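Local coordinates for ribonucleotide monophosphatase NagD (Escherichia coli, PDB 2C4N), which hydrolyses ribonucleoside 5'-monophosphates to nucleoside and phosphate with the help of magnesium, as a C2-capped member of the haloacid dehalogenase superfamily, at residues T48-D51 with L52-F56; T75-F78 with L79-Q82. All coordinates share one frame; numbering follows the deposited sequence.

Read from the N terminus, the two contacts follow in series, neither nested nor crossed. Each is local, spanning one end of a helix and the residues just beyond it, and closes no loop larger than a helical turn. Contact 1 opens helix 49-58, the helix of the beta-alpha-beta unit leading from strand 38-42 to strand 68-70 in the HAD core. Strand 68-70 passes into helix 71-80, whose C-terminal end forms contact 2 and packs against strand 105-116 of the second sheet and helix 180-189. The centres of contacts 1 and 2 lie 22 Å apart. Contact 1 illustrates the start of one helix in the catalytic core, contact 2 the finish of the next against the cap.

Contact 1: T48-D51 with L52-F56; sequences TGQD and LANRF
The backbone oxygen of Gln50 receives the backbone N-H of Asn54, N to O 2.9 Å, in the first turns of helix 49-58, which a capping box starts. Thr48 is the N-cap: its OG1 accepts from Asp51 N at 3.0 Å. In return Asp51 OD2 takes the backbone N-H of Thr48, also 3.0 Å and almost straight at 174°, on the anti side of the carboxylate but well out of its plane. This reciprocal grip depends on Asp51 CG lying beside its backbone N (chi1 -70°), a position that folds the carboxylate back over the helix start, where the helix dipole should favour a negative charge. Inside the turn, Leu52 CG packs 3.6 Å from Thr48 O, and its side chain continues to Phe68 and Thr70 of strand 68-70. One turn on, Arg55 runs extended away from the N-cap; NH2 bonds to Asp17 O and forms a salt bridge with Asp11, consistent with its proposed task of orienting that residue for proton transfer. On the outer side, Gln50 NE2 donates to Asn54 OD1 at 3.2 Å, approaching 47° above the carbonyl plane rather than along a lone pair, while NE2 rests 3.8 Å from Ala53 CB.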
ATOM      1  N   THR A  48      26.172  11.190  18.312  1.00 20.93           N
ATOM      2  CA  THR A  48      27.408  11.566  17.631  1.00 19.95           C
ATOM      3  C   THR A  48      28.368  10.408  17.873  1.00 18.48           C
ATOM      4  O   THR A  48      28.092   9.535  18.697  1.00 15.59           O
ATOM      5  CB  THR A  48      28.047  12.824  18.255  1.00 21.84           C
ATOM      6  OG1 THR A  48      28.382  12.545  19.623  1.00 20.57           O
ATOM      7  CG2 THR A  48      27.089  14.006  18.206  1.00 20.71           C
ATOM      8  N   GLY A  49      29.493  10.408  17.170  1.00 19.72           N
ATOM      9  CA  GLY A  49      30.460   9.349  17.367  1.00 19.54           C
ATOM     10  C   GLY A  49      30.919   9.314  18.818  1.00 20.81           C
ATOM     11  O   GLY A  49      31.072   8.241  19.403  1.00 19.01           O
ATOM     12  N   GLN A  50      31.086  10.480  19.423  1.00 20.19           N
ATOM     13  CA  GLN A  50      31.541  10.539  20.801  1.00 21.39           C
ATOM     14  C   GLN A  50      30.491  10.018  21.739  1.00 21.08           C
ATOM     15  O   GLN A  50      30.807   9.351  22.684  1.00 21.40           O
ATOM     16  CB  GLN A  50      31.999  11.946  21.184  1.00 21.67           C
ATOM     17  CG  GLN A  50      32.750  12.059  22.504  1.00 26.35           C
ATOM     18  CD  GLN A  50      34.077  11.288  22.517  1.00 27.78           C
ATOM     19  OE1 GLN A  50      35.066  11.732  21.950  1.00 28.54           O
ATOM     20  NE2 GLN A  50      34.081  10.142  23.166  1.00 27.72           N
ATOM     21  N   ASP A  51      29.238  10.318  21.460  1.00 17.21           N
ATOM     22  CA  ASP A  51      28.142   9.827  22.298  1.00 17.42           C
ATOM     23  C   ASP A  51      28.170   8.306  22.293  1.00 16.32           C
ATOM     24  O   ASP A  51      28.023   7.661  23.328  1.00 15.83           O
ATOM     25  CB  ASP A  51      26.770  10.266  21.767  1.00 23.67           C
ATOM     26  CG  ASP A  51      26.510  11.750  21.925  1.00 28.91           C
ATOM     27  OD1 ASP A  51      27.038  12.363  22.878  1.00 29.72           O
ATOM     28  OD2 ASP A  51      25.746  12.300  21.098  1.00 28.56           O
ATOM     29  N   LEU A  52      28.340   7.736  21.103  1.00 17.22           N
ATOM     30  CA  LEU A  52      28.371   6.290  20.952  1.00 17.74           C
ATOM     31  C   LEU A  52      29.570   5.680  21.654  1.00 17.02           C
ATOM     32  O   LEU A  52      29.449   4.638  22.290  1.00 17.02           O
ATOM     33  CB  LEU A  52      28.371   5.919  19.468  1.00 18.53           C
ATOM     34  CG  LEU A  52      27.001   6.113  18.804  1.00 18.84           C
ATOM     35  CD1 LEU A  52      27.141   6.072  17.292  1.00 19.52           C
ATOM     36  CD2 LEU A  52      26.047   5.032  19.298  1.00 19.36           C
ATOM     37  N   ALA A  53      30.726   6.329  21.548  1.00 18.71           N
ATOM     38  CA  ALA A  53      31.925   5.822  22.209  1.00 19.48           C
ATOM     39  C   ALA A  53      31.721   5.849  23.726  1.00 18.17           C
ATOM     40  O   ALA A  53      32.135   4.928  24.430  1.00 17.94           O
ATOM     41  CB  ALA A  53      33.144   6.662  21.818  1.00 17.06           C
ATOM     42  N   ASN A  54      31.120   6.902  24.216  1.00 16.93           N
ATOM     43  CA  ASN A  54      30.821   6.979  25.615  1.00 17.95           C
ATOM     44  C   ASN A  54      29.828   5.916  26.097  1.00 19.40           C
ATOM     45  O   ASN A  54      29.991   5.336  27.120  1.00 16.89           O
ATOM     46  CB  ASN A  54      30.361   8.353  26.008  1.00 19.09           C
ATOM     47  CG  ASN A  54      31.437   9.379  25.877  1.00 21.54           C
ATOM     48  OD1 ASN A  54      32.560   9.035  25.707  1.00 22.52           O
ATOM     49  ND2 ASN A  54      31.075  10.625  25.963  1.00 19.26           N
ATOM     50  N   ARG A  55      28.805   5.697  25.288  1.00 19.98           N
ATOM     51  CA  ARG A  55      27.803   4.675  25.583  1.00 20.32           C
ATOM     52  C   ARG A  55      28.477   3.305  25.658  1.00 18.83           C
ATOM     53  O   ARG A  55      28.205   2.515  26.563  1.00 19.09           O
ATOM     54  CB  ARG A  55      26.729   4.678  24.492  1.00 22.78           C
ATOM     55  CG  ARG A  55      25.728   3.537  24.570  1.00 24.75           C
ATOM     56  CD  ARG A  55      24.804   3.571  23.359  1.00 25.37           C
ATOM     57  NE  ARG A  55      24.001   2.358  23.218  1.00 24.62           N
ATOM     58  CZ  ARG A  55      23.368   2.020  22.100  1.00 24.97           C
ATOM     59  NH1 ARG A  55      23.445   2.808  21.035  1.00 24.73           N
ATOM     60  NH2 ARG A  55      22.669   0.896  22.038  1.00 22.84           N
ATOM     61  N   PHE A  56      29.362   3.027  24.704  1.00 18.44           N
ATOM     62  CA  PHE A  56      30.085   1.757  24.665  1.00 18.30           C
ATOM     63  C   PHE A  56      31.028   1.623  25.861  1.00 20.73           C
ATOM     64  O   PHE A  56      31.097   0.570  26.497  1.00 20.17           O
ATOM     65  CB  PHE A  56      30.898   1.643  23.372  1.00 15.62           C
ATOM     66  CG  PHE A  56      30.162   0.967  22.239  1.00 17.47           C
ATOM     67  CD1 PHE A  56      28.934   1.449  21.795  1.00 17.18           C
ATOM     68  CD2 PHE A  56      30.705  -0.152  21.617  1.00 17.09           C
ATOM     69  CE1 PHE A  56      28.253   0.822  20.740  1.00 19.52           C
ATOM     70  CE2 PHE A  56      30.037  -0.785  20.564  1.00 19.83           C
ATOM     71  CZ  PHE A  56      28.805  -0.294  20.126  1.00 18.40           C
TER

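Contact 2: T75-F78 with L79-Q82; sequences TADF and LRRQ
Leu79 lies between Thr75 and Phe78 near the C-terminal end of helix 71-80, and these three supply the apolar part of the contact. Leu79 CD1 runs alongside Thr75 CG2 at 3.8 Å, while its other methyl, CD2, reaches Phe78 CD1 at 3.7 Å; Leu79 CG sits at the edge of the phenyl ring, in its plane. The ring also meets Phe172 and Trp180, and Phe211 of a neighbouring subunit stands steeply against it.

The charged part is a salt bridge: Asp77 OD1 meets Arg80 NH1 at 3.0 Å, the two side chains running the same way with carboxylate and guanidinium planes 48° apart. The second carboxylate oxygen, OD2, is held by Tyr69 OH.

The hydrogen bonds change character as the helix ends: Leu79 N and Arg80 N still reach back to Thr75 O and Ala76 O, whereas Gln82 N turns to Leu79 O at 2.9 Å. The glutamine side chain, bent at chi2 (-52°), folds back so that NE2 donates to Phe78 O at 3.0 Å, with that oxygen in the amide plane. NE2 also lies over the centre of one face of the Phe78 ring, and OE1 bonds to Arg139. A side-chain amide thus takes up the Phe78 carbonyl, whose usual i+4 donor, Gln82 N, has gone to Leu79 O instead, and its N-H dipole probably offsets the partial negative charge of the helix end.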
ATOM      1  N   THR A  75      23.935  10.514   5.828  1.00 13.75           N
ATOM      2  CA  THR A  75      23.096  11.495   5.141  1.00 15.29           C
ATOM      3  C   THR A  75      23.928  12.726   4.787  1.00 15.30           C
ATOM      4  O   THR A  75      23.809  13.274   3.694  1.00 14.12           O
ATOM      5  CB  THR A  75      21.901  11.917   6.016  1.00 17.38           C
ATOM      6  OG1 THR A  75      21.038  10.790   6.220  1.00 17.95           O
ATOM      7  CG2 THR A  75      21.123  13.046   5.351  1.00 16.15           C
ATOM      8  N   ALA A  76      24.781  13.154   5.711  1.00 18.22           N
ATOM      9  CA  ALA A  76      25.637  14.310   5.459  1.00 19.27           C
ATOM     10  C   ALA A  76      26.590  13.981   4.312  1.00 19.71           C
ATOM     11  O   ALA A  76      26.815  14.806   3.432  1.00 20.29           O
ATOM     12  CB  ALA A  76      26.433  14.674   6.722  1.00 16.78           C
ATOM     13  N   ASP A  77      27.142  12.769   4.323  1.00 18.05           N
ATOM     14  CA  ASP A  77      28.063  12.346   3.273  1.00 18.21           C
ATOM     15  C   ASP A  77      27.354  12.297   1.930  1.00 19.28           C
ATOM     16  O   ASP A  77      27.940  12.613   0.898  1.00 19.26           O
ATOM     17  CB  ASP A  77      28.659  10.969   3.581  1.00 23.42           C
ATOM     18  CG  ASP A  77      29.766  11.028   4.619  1.00 25.61           C
ATOM     19  OD1 ASP A  77      30.376  12.106   4.773  1.00 27.46           O
ATOM     20  OD2 ASP A  77      30.042   9.994   5.263  1.00 27.13           O
ATOM     21  N   PHE A  78      26.089  11.893   1.951  1.00 19.73           N
ATOM     22  CA  PHE A  78      25.284  11.820   0.739  1.00 21.81           C
ATOM     23  C   PHE A  78      25.068  13.221   0.164  1.00 21.73           C
ATOM     24  O   PHE A  78      25.241  13.448  -1.031  1.00 21.96           O
ATOM     25  CB  PHE A  78      23.940  11.160   1.069  1.00 28.99           C
ATOM     26  CG  PHE A  78      22.929  11.223  -0.046  1.00 32.24           C
ATOM     27  CD1 PHE A  78      22.178  12.377  -0.264  1.00 34.26           C
ATOM     28  CD2 PHE A  78      22.723  10.125  -0.878  1.00 36.99           C
ATOM     29  CE1 PHE A  78      21.237  12.438  -1.290  1.00 34.40           C
ATOM     30  CE2 PHE A  78      21.783  10.178  -1.908  1.00 36.48           C
ATOM     31  CZ  PHE A  78      21.040  11.336  -2.116  1.00 35.79           C
ATOM     32  N   LEU A  79      24.708  14.156   1.032  1.00 21.29           N
ATOM     33  CA  LEU A  79      24.432  15.532   0.630  1.00 23.50           C
ATOM     34  C   LEU A  79      25.670  16.349   0.262  1.00 26.50           C
ATOM     35  O   LEU A  79      25.586  17.304  -0.517  1.00 23.48           O
ATOM     36  CB  LEU A  79      23.648  16.228   1.743  1.00 21.60           C
ATOM     37  CG  LEU A  79      22.263  15.604   1.977  1.00 22.83           C
ATOM     38  CD1 LEU A  79      21.612  16.191   3.213  1.00 22.71           C
ATOM     39  CD2 LEU A  79      21.404  15.839   0.750  1.00 22.88           C
ATOM     40  N   ARG A  80      26.812  15.985   0.831  1.00 30.76           N
ATOM     41  CA  ARG A  80      28.060  16.679   0.539  1.00 36.56           C
ATOM     42  C   ARG A  80      28.308  16.676  -0.958  1.00 39.84           C
ATOM     43  O   ARG A  80      28.705  17.686  -1.533  1.00 40.67           O
ATOM     44  CB  ARG A  80      29.239  15.985   1.221  1.00 44.01           C
ATOM     45  CG  ARG A  80      29.666  16.583   2.540  1.00 45.80           C
ATOM     46  CD  ARG A  80      31.014  16.012   2.968  1.00 48.41           C
ATOM     47  NE  ARG A  80      31.418  16.520   4.273  1.00 50.37           N
ATOM     48  CZ  ARG A  80      30.998  16.031   5.434  1.00 50.63           C
ATOM     49  NH1 ARG A  80      30.161  15.003   5.466  1.00 49.38           N
ATOM     50  NH2 ARG A  80      31.411  16.586   6.564  1.00 52.65           N
ATOM     51  N   ARG A  81      28.061  15.527  -1.579  1.00 55.86           N
ATOM     52  CA  ARG A  81      28.281  15.352  -3.009  1.00 60.37           C
ATOM     53  C   ARG A  81      27.151  15.900  -3.869  1.00 61.37           C
ATOM     54  O   ARG A  81      27.130  15.678  -5.078  1.00 61.08           O
ATOM     55  CB  ARG A  81      28.467  13.866  -3.339  1.00 62.71           C
ATOM     56  CG  ARG A  81      28.736  12.951  -2.142  1.00 70.65           C
ATOM     57  CD  ARG A  81      30.072  12.222  -2.285  1.00 79.46           C
ATOM     58  NE  ARG A  81      30.124  10.962  -1.540  1.00 88.59           N
ATOM     59  CZ  ARG A  81      29.561   9.827  -1.947  1.00 93.52           C
ATOM     60  NH1 ARG A  81      28.899   9.789  -3.094  1.00 96.63           N
ATOM     61  NH2 ARG A  81      29.672   8.726  -1.215  1.00 97.21           N
ATOM     62  N   GLN A  82      26.210  16.610  -3.258  1.00 43.80           N
ATOM     63  CA  GLN A  82      25.091  17.144  -4.021  1.00 43.35           C
ATOM     64  C   GLN A  82      25.189  18.640  -4.269  1.00 42.77           C
ATOM     65  O   GLN A  82      25.840  19.368  -3.523  1.00 40.89           O
ATOM     66  CB  GLN A  82      23.763  16.855  -3.313  1.00 49.39           C
ATOM     67  CG  GLN A  82      23.509  15.394  -2.960  1.00 49.37           C
ATOM     68  CD  GLN A  82      23.684  14.447  -4.130  1.00 49.07           C
ATOM     69  OE1 GLN A  82      23.242  14.725  -5.241  1.00 49.02           O
ATOM     70  NE2 GLN A  82      24.324  13.308  -3.878  1.00 49.49           N
TER